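Local coordinates for protein monomethylamine methyltransferase MtmB1 (Methanosarcina barkeri, PDB 1NTH) that catalyses transfer of the methyl group from monomethylamine to the corrinoid cofactor of its partner protein MtmC in methanogenesis from methylamine, at residues Lys449-Asp453 with Leu454-Phe458. Sequence-based numbering, arbitrary orientation.
Sequences KKLED and LGLVF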
ATOM      1  N   LYS A 449       0.404  43.718 -20.788  1.00 25.83           N
ATOM      2  CA  LYS A 449       0.007  45.118 -20.878  1.00 26.80           C
ATOM      3  C   LYS A 449      -1.070  45.319 -21.939  1.00 25.91           C
ATOM      4  O   LYS A 449      -2.031  46.055 -21.724  1.00 26.79           O
ATOM      5  CB  LYS A 449       1.223  45.994 -21.197  1.00 28.71           C
ATOM      6  CG  LYS A 449       0.898  47.473 -21.371  1.00 33.48           C
ATOM      7  CD  LYS A 449       0.192  48.039 -20.148  1.00 36.54           C
ATOM      8  CE  LYS A 449      -0.192  49.497 -20.358  1.00 40.17           C
ATOM      9  NZ  LYS A 449       1.004  50.351 -20.600  1.00 42.23           N
ATOM     10  N   LYS A 450      -0.911  44.661 -23.084  1.00 25.45           N
ATOM     11  CA  LYS A 450      -1.888  44.780 -24.157  1.00 25.58           C
ATOM     12  C   LYS A 450      -3.234  44.207 -23.737  1.00 25.71           C
ATOM     13  O   LYS A 450      -4.284  44.730 -24.111  1.00 25.22           O
ATOM     14  CB  LYS A 450      -1.387  44.079 -25.421  1.00 26.68           C
ATOM     15  CG  LYS A 450      -0.235  44.810 -26.090  1.00 29.16           C
ATOM     16  CD  LYS A 450       0.086  44.245 -27.462  1.00 29.90           C
ATOM     17  CE  LYS A 450       1.180  45.064 -28.132  1.00 31.81           C
ATOM     18  NZ  LYS A 450       1.445  44.617 -29.525  1.00 33.73           N
ATOM     19  N   LEU A 451      -3.205  43.133 -22.957  1.00 24.63           N
ATOM     20  CA  LEU A 451      -4.442  42.518 -22.492  1.00 24.69           C
ATOM     21  C   LEU A 451      -5.146  43.445 -21.507  1.00 25.21           C
ATOM     22  O   LEU A 451      -6.372  43.537 -21.495  1.00 25.16           O
ATOM     23  CB  LEU A 451      -4.145  41.165 -21.837  1.00 24.32           C
ATOM     24  CG  LEU A 451      -3.655  40.072 -22.795  1.00 24.19           C
ATOM     25  CD1 LEU A 451      -3.219  38.847 -22.004  1.00 24.85           C
ATOM     26  CD2 LEU A 451      -4.766  39.709 -23.776  1.00 24.60           C
ATOM     27  N   GLU A 452      -4.370  44.136 -20.681  1.00 26.58           N
ATOM     28  CA  GLU A 452      -4.949  45.061 -19.715  1.00 28.04           C
ATOM     29  C   GLU A 452      -5.601  46.229 -20.448  1.00 29.00           C
ATOM     30  O   GLU A 452      -6.666  46.703 -20.054  1.00 28.30           O
ATOM     31  CB  GLU A 452      -3.875  45.581 -18.759  1.00 29.53           C
ATOM     32  CG  GLU A 452      -3.235  44.494 -17.913  1.00 33.26           C
ATOM     33  CD  GLU A 452      -2.233  45.040 -16.916  1.00 35.28           C
ATOM     34  OE1 GLU A 452      -1.323  45.788 -17.335  1.00 36.09           O
ATOM     35  OE2 GLU A 452      -2.350  44.719 -15.715  1.00 37.02           O
ATOM     36  N   ASP A 453      -4.964  46.688 -21.520  1.00 29.76           N
ATOM     37  CA  ASP A 453      -5.512  47.796 -22.291  1.00 31.63           C
ATOM     38  C   ASP A 453      -6.836  47.400 -22.935  1.00 32.13           C
ATOM     39  O   ASP A 453      -7.673  48.257 -23.214  1.00 32.19           O
ATOM     40  CB  ASP A 453      -4.526  48.255 -23.369  1.00 33.41           C
ATOM     41  CG  ASP A 453      -3.268  48.873 -22.785  1.00 35.51           C
ATOM     42  OD1 ASP A 453      -3.327  49.383 -21.645  1.00 37.23           O
ATOM     43  OD2 ASP A 453      -2.224  48.865 -23.471  1.00 37.30           O
ATOM     44  N   LEU A 454      -7.026  46.104 -23.167  1.00 31.43           N
ATOM     45  CA  LEU A 454      -8.268  45.625 -23.767  1.00 31.43           C
ATOM     46  C   LEU A 454      -9.380  45.500 -22.731  1.00 30.88           C
ATOM     47  O   LEU A 454     -10.551  45.359 -23.083  1.00 32.37           O
ATOM     48  CB  LEU A 454      -8.049  44.276 -24.459  1.00 31.80           C
ATOM     49  CG  LEU A 454      -7.180  44.297 -25.719  1.00 32.56           C
ATOM     50  CD1 LEU A 454      -7.072  42.890 -26.288  1.00 33.48           C
ATOM     51  CD2 LEU A 454      -7.792  45.240 -26.748  1.00 33.76           C
ATOM     52  N   GLY A 455      -9.017  45.546 -21.452  1.00 30.21           N
ATOM     53  CA  GLY A 455     -10.026  45.454 -20.412  1.00 29.05           C
ATOM     54  C   GLY A 455      -9.841  44.368 -19.367  1.00 28.43           C
ATOM     55  O   GLY A 455     -10.582  44.329 -18.385  1.00 29.08           O
ATOM     56  N   LEU A 456      -8.873  43.479 -19.564  1.00 28.38           N
ATOM     57  CA  LEU A 456      -8.642  42.420 -18.587  1.00 28.11           C
ATOM     58  C   LEU A 456      -8.016  42.977 -17.314  1.00 28.19           C
ATOM     59  O   LEU A 456      -7.129  43.829 -17.368  1.00 27.86           O
ATOM     60  CB  LEU A 456      -7.727  41.333 -19.160  1.00 29.51           C
ATOM     61  CG  LEU A 456      -8.344  40.291 -20.094  1.00 30.96           C
ATOM     62  CD1 LEU A 456      -7.311  39.208 -20.386  1.00 30.97           C
ATOM     63  CD2 LEU A 456      -9.575  39.674 -19.442  1.00 29.97           C
ATOM     64  N   VAL A 457      -8.486  42.495 -16.170  1.00 27.53           N
ATOM     65  CA  VAL A 457      -7.959  42.926 -14.882  1.00 28.20           C
ATOM     66  C   VAL A 457      -7.327  41.716 -14.197  1.00 28.54           C
ATOM     67  O   VAL A 457      -8.023  40.782 -13.799  1.00 28.66           O
ATOM     68  CB  VAL A 457      -9.069  43.501 -13.979  1.00 28.36           C
ATOM     69  CG1 VAL A 457      -8.471  43.979 -12.665  1.00 29.67           C
ATOM     70  CG2 VAL A 457      -9.777  44.646 -14.689  1.00 29.57           C
ATOM     71  N   PHE A 458      -6.004  41.746 -14.069  1.00 28.54           N
ATOM     72  CA  PHE A 458      -5.253  40.659 -13.454  1.00 30.46           C
ATOM     73  C   PHE A 458      -5.187  40.738 -11.934  1.00 32.78           C
ATOM     74  O   PHE A 458      -4.825  39.713 -11.313  1.00 33.67           O
ATOM     75  CB  PHE A 458      -3.841  40.625 -14.037  1.00 29.67           C
ATOM     76  CG  PHE A 458      -3.796  40.187 -15.471  1.00 27.82           C
ATOM     77  CD1 PHE A 458      -3.944  38.845 -15.807  1.00 27.06           C
ATOM     78  CD2 PHE A 458      -3.646  41.120 -16.493  1.00 28.60           C
ATOM     79  CE1 PHE A 458      -3.942  38.436 -17.137  1.00 27.55           C
ATOM     80  CE2 PHE A 458      -3.643  40.724 -17.826  1.00 27.79           C
ATOM     81  CZ  PHE A 458      -3.792  39.379 -18.150  1.00 27.85           C
ATOM     82  OXT PHE A 458      -5.484  41.818 -11.383  1.00 34.61           O
TER
HETATM   83  O   HOH W   1      -4.627  44.402 -14.343  1.00 30.02           O
HETATM   84  O   HOH W   2      -7.448  46.478 -17.519  1.00 35.00           O
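L451 and E452, in the last turns of helix 438-454, meet L456 and F458 in a local contact where the chain ends: the helix is capped and the C-terminal tail folds back along it. G455 leaves the helix with a positive phi of 125°, a value at which a side chain would jam against the preceding carbonyl oxygen. The reversal brings G455 N to E452 O (3.0 Å), approaching from well above the carbonyl plane, and L456 N to L451 O (3.2 Å), the straighter of the two bonds. L454 N reaches K450 O and L451 O only weakly. A water donates to both E452 O and L456 O, tying helix end to tail, and E452 CA adds a C-H...O contact to L456 O.

Beyond the cap, the F458 ring presents its edge to the helix. CZ rests on L451 CD1 (3.9 Å) and CD2 on E452 CG (3.7 Å), both methyl and methylene lying close to the ring plane. E452 CG stands beside its own backbone N (chi1 -63°), and the chain extends past the ring edge until OE2 accepts from a second water (2.7 Å), which in turn accepts from F458 N. L456 CD1 packs on L451 CB at 4.0 Å. Were F458 an alanine, the edge contacts to L451 CD1 and to the E452 methylene would probably be lost, opening a gap between the tail and the helix.

L451 and F458 also touch V389 of helix 380-393, L456 reaches I354 of helix 343-359, and R391 NH2 hydrogen-bonds F458 O of the C-terminal carboxylate. The two bonds back into the last turn and the glycine at positive phi define a Schellman motif, here ending the C-terminal helix of a TIM-barrel methyltransferase against its neighbouring helices.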